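PDB 2X7Q: possible thiamine biosynthesis enzyme from Candida albicans, which is of unknown function but adopts the periplasmic binding protein fold and probably binds a small solute, possibly one linked to thiamine biosynthesis. Local coordinates for residues A[180-183]-A[184-188]; A[190-193]-A[194-197]. The protein carries 1 engineered substitution. All coordinates share one frame; numbering follows the deposited sequence.

How the contacts relate
Contact 1 and contact 2 follow one another in the chain. Contact 1 spans the last turns of helix 178-186 and its C-terminal cap, residues 180-188. The second is strand 190-197, an outermost strand of a five-stranded sheet. Their centres lie about 11 Å apart. Ile190 N is 3.1 Å from Tyr184 O, a probable hydrogen bond across the short turn. The Tyr185 ring packs on the strand, with its CE1 3.2 Å from Gln192 N and its CD1 3.7 Å from Ile190 CG1. Calcium is the only ligand, so no solute marks the binding site. Thr180 touches His25, in the loop after strand 17-21 of the other sheet, consistent with the helix facing the other lobe.

Contact 1: residues A[180-183]-A[184-188]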
ATOM      1  N   THR A 180      12.712  -0.463  -2.676  1.00 10.80           N
ATOM      2  CA  THR A 180      13.045   0.249  -1.450  1.00 11.75           C
ATOM      3  C   THR A 180      14.180  -0.466  -0.723  1.00 11.86           C
ATOM      4  O   THR A 180      14.955   0.151   0.006  1.00 11.17           O
ATOM      5  CB  THR A 180      11.821   0.366  -0.517  1.00 11.57           C
ATOM      6  OG1 THR A 180      10.762   1.052  -1.197  1.00 12.72           O
ATOM      7  CG2 THR A 180      12.180   1.129   0.748  1.00 12.49           C
ATOM      8  N   SER A 181      14.273  -1.775  -0.940  1.00 11.17           N
ATOM      9  CA  SER A 181      15.288  -2.602  -0.297  1.00 10.93           C
ATOM     10  C   SER A 181      16.516  -2.768  -1.185  1.00 12.49           C
ATOM     11  O   SER A 181      17.577  -3.183  -0.719  1.00 12.28           O
ATOM     12  CB  SER A 181      14.712  -3.981   0.031  1.00 10.92           C
ATOM     13  OG  SER A 181      13.530  -3.884   0.806  1.00 10.66           O
ATOM     14  N   LYS A 182      16.365  -2.445  -2.464  1.00 11.84           N
ATOM     15  CA  LYS A 182      17.427  -2.660  -3.439  1.00 12.33           C
ATOM     16  C   LYS A 182      18.716  -1.948  -3.045  1.00 12.53           C
ATOM     17  O   LYS A 182      19.806  -2.493  -3.211  1.00 12.57           O
ATOM     18  CB  LYS A 182      16.973  -2.218  -4.831  1.00 11.97           C
ATOM     19  CG  LYS A 182      17.925  -2.612  -5.947  1.00 13.64           C
ATOM     20  CD  LYS A 182      17.347  -2.278  -7.311  1.00 13.69           C
ATOM     21  CE  LYS A 182      18.211  -2.834  -8.427  1.00 16.10           C
ATOM     22  NZ  LYS A 182      19.591  -2.283  -8.400  1.00 18.23           N
ATOM     23  N   LYS A 183      18.585  -0.733  -2.522  1.00 12.39           N
ATOM     24  CA  LYS A 183      19.740   0.040  -2.081  1.00 13.52           C
ATOM     25  C   LYS A 183      20.611  -0.756  -1.115  1.00 14.09           C
ATOM     26  O   LYS A 183      21.838  -0.695  -1.179  1.00 13.61           O
ATOM     27  CB  LYS A 183      19.296   1.344  -1.412  1.00 13.75           C
ATOM     28  CG  LYS A 183      20.418   2.065  -0.673  1.00 14.70           C
ATOM     29  CD  LYS A 183      19.889   3.265   0.103  1.00 15.69           C
ATOM     30  CE  LYS A 183      20.984   3.939   0.914  1.00 15.77           C
ATOM     31  NZ  LYS A 183      20.486   5.124   1.659  1.00 16.81           N
ATOM     32  N   TYR A 184      19.972  -1.506  -0.225  1.00 13.13           N
ATOM     33  CA  TYR A 184      20.692  -2.223   0.822  1.00 13.14           C
ATOM     34  C   TYR A 184      21.167  -3.603   0.375  1.00 12.68           C
ATOM     35  O   TYR A 184      21.918  -4.265   1.086  1.00 13.95           O
ATOM     36  CB  TYR A 184      19.845  -2.308   2.095  1.00 12.68           C
ATOM     37  CG  TYR A 184      19.507  -0.949   2.663  1.00 12.46           C
ATOM     38  CD1 TYR A 184      20.397  -0.281   3.496  1.00 13.64           C
ATOM     39  CD2 TYR A 184      18.308  -0.323   2.349  1.00 13.99           C
ATOM     40  CE1 TYR A 184      20.092   0.966   4.010  1.00 14.37           C
ATOM     41  CE2 TYR A 184      17.994   0.923   2.859  1.00 13.59           C
ATOM     42  CZ  TYR A 184      18.890   1.563   3.688  1.00 14.37           C
ATOM     43  OH  TYR A 184      18.586   2.803   4.199  1.00 16.67           O
ATOM     44  N   TYR A 185      20.732  -4.032  -0.805  1.00 12.78           N
ATOM     45  CA  TYR A 185      21.283  -5.233  -1.416  1.00 13.12           C
ATOM     46  C   TYR A 185      22.610  -4.884  -2.078  1.00 13.96           C
ATOM     47  O   TYR A 185      23.570  -5.651  -2.020  1.00 16.01           O
ATOM     48  CB  TYR A 185      20.333  -5.805  -2.468  1.00 13.12           C
ATOM     49  CG  TYR A 185      19.053  -6.396  -1.921  1.00 11.64           C
ATOM     50  CD1 TYR A 185      19.053  -7.164  -0.764  1.00 11.98           C
ATOM     51  CD2 TYR A 185      17.847  -6.206  -2.583  1.00 11.36           C
ATOM     52  CE1 TYR A 185      17.881  -7.712  -0.273  1.00 10.77           C
ATOM     53  CE2 TYR A 185      16.674  -6.749  -2.100  1.00 10.22           C
ATOM     54  CZ  TYR A 185      16.696  -7.501  -0.946  1.00 10.31           C
ATOM     55  OH  TYR A 185      15.527  -8.045  -0.466  1.00 10.25           O
ATOM     56  N   ASP A 186      22.654  -3.712  -2.705  1.00 14.68           N
ATOM     57  CA  ASP A 186      23.825  -3.279  -3.459  1.00 15.21           C
ATOM     58  C   ASP A 186      25.007  -2.918  -2.561  1.00 16.15           C
ATOM     59  O   ASP A 186      26.159  -3.156  -2.922  1.00 16.62           O
ATOM     60  CB  ASP A 186      23.466  -2.105  -4.376  1.00 16.56           C
ATOM     61  CG  ASP A 186      22.522  -2.506  -5.490  1.00 17.39           C
ATOM     62  OD1 ASP A 186      22.409  -3.718  -5.766  1.00 19.44           O
ATOM     63  OD2 ASP A 186      21.893  -1.612  -6.093  1.00 17.66           O
ATOM     64  N   ASN A 187      24.724  -2.345  -1.395  1.00 15.71           N
ATOM     65  CA  ASN A 187      25.779  -2.048  -0.430  1.00 15.93           C
ATOM     66  C   ASN A 187      26.030  -3.235   0.496  1.00 16.45           C
ATOM     67  O   ASN A 187      26.803  -3.144   1.450  1.00 16.49           O
ATOM     68  CB  ASN A 187      25.468  -0.777   0.371  1.00 15.94           C
ATOM     69  CG  ASN A 187      24.237  -0.916   1.242  1.00 16.55           C
ATOM     70  OD1 ASN A 187      23.685  -2.006   1.397  1.00 15.65           O
ATOM     71  ND2 ASN A 187      23.803   0.192   1.823  1.00 16.89           N
ATOM     72  N   HIS A 188      25.352  -4.343   0.208  1.00 16.34           N
ATOM     73  CA  HIS A 188      25.585  -5.613   0.888  1.00 15.74           C
ATOM     74  C   HIS A 188      25.309  -5.577   2.390  1.00 16.03           C
ATOM     75  O   HIS A 188      25.895  -6.346   3.149  1.00 15.44           O
ATOM     76  CB  HIS A 188      27.012  -6.104   0.622  1.00 17.50           C
ATOM     77  CG  HIS A 188      27.334  -6.261  -0.832  1.00 18.53           C
ATOM     78  ND1 HIS A 188      26.977  -7.377  -1.559  1.00 20.60           N
ATOM     79  CD2 HIS A 188      27.981  -5.441  -1.696  1.00 19.32           C
ATOM     80  CE1 HIS A 188      27.391  -7.240  -2.806  1.00 19.58           C
ATOM     81  NE2 HIS A 188      28.004  -6.075  -2.915  1.00 20.02           N
TER
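Lys182 and Asp186 form an i to i+4 salt bridge on the last turns of helix 178-186, which ends in a Schellman motif. Lys182 NZ is 3.3 Å from Asp186 OD2, a salt bridge whose hydrogen bond is weak. The lysine chain is extended until its last torsion, where chi4 of -60° bends NZ toward the carboxylate. Lys182 NZ also has a second partner, Asp254.

The two tyrosines have like first torsions but, one residue apart, meet different neighbours. Lys183 CD sits over one face of the Tyr184 ring, toward the rim, 4.1 Å from CE2 of Tyr184. Lys183 NZ pairs with Asp249. Arg159 makes a cation-pi contact with Tyr184, and Phe155 meets its ring at a steep angle. The Tyr185 ring lies with one face against the carbonyl oxygen of Ser181, which is 3.6 Å from Tyr185 CD2. Ser181 CB touches the same ring at CE2, 4.0 Å away. A hydrogen bond between Tyr185 OH and Ser104 OG fixes the far end of the ring.

Behind these side chains is the backbone. Lys182 O accepts two bonds, from Tyr185 N at 3.0 Å and from Asp186 N at 3.1 Å. The second runs nearly along the C=O axis. His188 then takes a positive phi of 62° and ends the helix. Next to it, Asn187 OD1 accepts a hydrogen bond from Glu189 N.

Contact 2: residues A[190-193]-A[194-197]; sequences IKQI and DQIY
This is a local contact within one bent edge strand, where the side chains of Gln192 and Gln195 come together on either side of a beta bulge. Strand 190-197 lies at the margin of its mixed sheet and runs antiparallel to strand 100-106. The bulge is at Ile193 and Asp194. Both make backbone hydrogen bonds to the same residue, Val103. Ile193 has a psi of -12°, far from the extended value, as the first residue of a classic bulge does, while Asp194 returns to an extended backbone. The strand directions before and after differ by 62°.

The bulge brings residues three apart to the same side. The Gln192 chain is extended, with CG anti to the backbone N, and runs out beside Gln195. Gln192 CD lies 3.7 Å from Gln195 CG. Nearer the strand, Gln192 CG is 3.7 Å from Asp194 O. The two amide planes are turned 50° apart, so they do not stack flat. Tyr178 of the preceding helix touches both glutamines, and Tyr185 touches Gln192.

Asp194, the second residue of the bulge, also bonds to the backbone of the next residue. Its OD1 accepts a hydrogen bond from Gln195 N at 2.7 Å. The donor comes from above the carboxylate plane and the bond is bent, 135° at the hydrogen. Ile193 turns to other neighbours. Its side chain packs on Val103 and Thr105 of the adjoining strand and on Val112 and Leu118.

The pattern is that of a classic bulge: two successive residues facing one on the neighbouring antiparallel strand. The sheet has strand order 3-2-4-1-5 and carries this strand at its margin, in one of the two sheet-bearing lobes of the periplasmic binding protein fold.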
ATOM      1  N   ILE A 190      22.145  -6.069   3.554  1.00 11.93           N
ATOM      2  CA  ILE A 190      21.240  -7.207   3.645  1.00 11.55           C
ATOM      3  C   ILE A 190      21.387  -8.107   2.420  1.00 12.09           C
ATOM      4  O   ILE A 190      22.205  -7.843   1.537  1.00 11.83           O
ATOM      5  CB  ILE A 190      19.774  -6.767   3.796  1.00 11.90           C
ATOM      6  CG1 ILE A 190      19.376  -5.824   2.661  1.00 11.60           C
ATOM      7  CG2 ILE A 190      19.553  -6.104   5.145  1.00 11.70           C
ATOM      8  CD1 ILE A 190      17.954  -5.314   2.761  1.00 11.92           C
ATOM      9  N   LYS A 191      20.591  -9.169   2.371  1.00 12.02           N
ATOM     10  CA  LYS A 191      20.729 -10.179   1.329  1.00 10.73           C
ATOM     11  C   LYS A 191      19.383 -10.776   0.936  1.00 10.49           C
ATOM     12  O   LYS A 191      18.660 -11.303   1.780  1.00  9.61           O
ATOM     13  CB  LYS A 191      21.679 -11.278   1.802  1.00 12.55           C
ATOM     14  CG  LYS A 191      21.763 -12.485   0.893  0.73 13.14           C
ATOM     15  CD  LYS A 191      22.812 -13.456   1.412  0.62 14.30           C
ATOM     16  CE  LYS A 191      22.690 -13.637   2.917  0.06 14.55           C
ATOM     17  NZ  LYS A 191      23.777 -14.480   3.478  1.00 18.70           N
ATOM     18  N   GLN A 192      19.053 -10.686  -0.349  1.00 10.47           N
ATOM     19  CA  GLN A 192      17.783 -11.203  -0.850  1.00  9.67           C
ATOM     20  C   GLN A 192      17.815 -12.718  -0.995  1.00 11.61           C
ATOM     21  O   GLN A 192      18.782 -13.283  -1.507  1.00 10.88           O
ATOM     22  CB  GLN A 192      17.431 -10.563  -2.195  1.00 10.76           C
ATOM     23  CG  GLN A 192      16.183 -11.140  -2.844  1.00  9.99           C
ATOM     24  CD  GLN A 192      15.896 -10.531  -4.200  1.00 11.74           C
ATOM     25  OE1 GLN A 192      15.669 -11.243  -5.177  1.00 12.39           O
ATOM     26  NE2 GLN A 192      15.904  -9.207  -4.266  1.00 10.83           N
ATOM     27  N   ILE A 193      16.748 -13.371  -0.547  1.00 10.31           N
ATOM     28  CA  ILE A 193      16.644 -14.821  -0.642  1.00 10.95           C
ATOM     29  C   ILE A 193      15.403 -15.243  -1.423  1.00 11.04           C
ATOM     30  O   ILE A 193      15.267 -16.407  -1.800  1.00 12.01           O
ATOM     31  CB  ILE A 193      16.614 -15.481   0.751  1.00 11.14           C
ATOM     32  CG1 ILE A 193      15.397 -15.006   1.549  1.00 10.34           C
ATOM     33  CG2 ILE A 193      17.899 -15.190   1.505  1.00 11.25           C
ATOM     34  CD1 ILE A 193      15.287 -15.640   2.922  1.00 11.05           C
ATOM     35  N   ASP A 194      14.506 -14.292  -1.672  1.00 10.92           N
ATOM     36  CA  ASP A 194      13.270 -14.584  -2.390  1.00 10.76           C
ATOM     37  C   ASP A 194      12.475 -13.314  -2.705  1.00 11.26           C
ATOM     38  O   ASP A 194      12.705 -12.259  -2.112  1.00 10.52           O
ATOM     39  CB  ASP A 194      12.410 -15.551  -1.573  1.00 12.18           C
ATOM     40  CG  ASP A 194      11.413 -16.310  -2.423  1.00 14.05           C
ATOM     41  OD1 ASP A 194      11.417 -16.133  -3.660  1.00 14.20           O
ATOM     42  OD2 ASP A 194      10.624 -17.089  -1.850  1.00 14.92           O
ATOM     43  N   GLN A 195      11.543 -13.429  -3.648  1.00 11.00           N
ATOM     44  CA  GLN A 195      10.633 -12.340  -3.989  1.00 12.22           C
ATOM     45  C   GLN A 195       9.220 -12.892  -4.119  1.00 12.39           C
ATOM     46  O   GLN A 195       9.029 -14.106  -4.138  1.00 12.57           O
ATOM     47  CB  GLN A 195      11.053 -11.669  -5.299  1.00 11.47           C
ATOM     48  CG  GLN A 195      12.377 -10.927  -5.235  1.00 11.73           C
ATOM     49  CD  GLN A 195      12.721 -10.241  -6.547  1.00 11.86           C
ATOM     50  OE1 GLN A 195      12.047 -10.437  -7.559  1.00 10.86           O
ATOM     51  NE2 GLN A 195      13.775  -9.433  -6.534  1.00 11.70           N
ATOM     52  N   ILE A 196       8.231 -12.006  -4.201  1.00 11.27           N
ATOM     53  CA  ILE A 196       6.844 -12.436  -4.351  1.00 11.99           C
ATOM     54  C   ILE A 196       5.909 -11.275  -4.676  1.00 11.40           C
ATOM     55  O   ILE A 196       5.871 -10.277  -3.958  1.00 12.09           O
ATOM     56  CB  ILE A 196       6.333 -13.173  -3.094  1.00 12.08           C
ATOM     57  CG1 ILE A 196       4.866 -13.570  -3.266  1.00 13.29           C
ATOM     58  CG2 ILE A 196       6.515 -12.315  -1.857  1.00 12.05           C
ATOM     59  CD1 ILE A 196       4.288 -14.299  -2.073  1.00 13.76           C
ATOM     60  N   TYR A 197       5.162 -11.413  -5.765  1.00 12.17           N
ATOM     61  CA  TYR A 197       4.211 -10.390  -6.178  1.00 11.89           C
ATOM     62  C   TYR A 197       2.891 -10.547  -5.437  1.00 12.28           C
ATOM     63  O   TYR A 197       2.542 -11.642  -4.994  1.00 11.70           O
ATOM     64  CB  TYR A 197       3.953 -10.472  -7.686  1.00 13.07           C
ATOM     65  CG  TYR A 197       5.126 -10.066  -8.551  1.00 13.30           C
ATOM     66  CD1 TYR A 197       5.348  -8.734  -8.874  1.00 13.08           C
ATOM     67  CD2 TYR A 197       5.998 -11.017  -9.057  1.00 13.19           C
ATOM     68  CE1 TYR A 197       6.418  -8.361  -9.668  1.00 13.44           C
ATOM     69  CE2 TYR A 197       7.068 -10.657  -9.852  1.00 14.14           C
ATOM     70  CZ  TYR A 197       7.274  -9.327 -10.156  1.00 14.62           C
ATOM     71  OH  TYR A 197       8.340  -8.961 -10.946  1.00 15.13           O
TER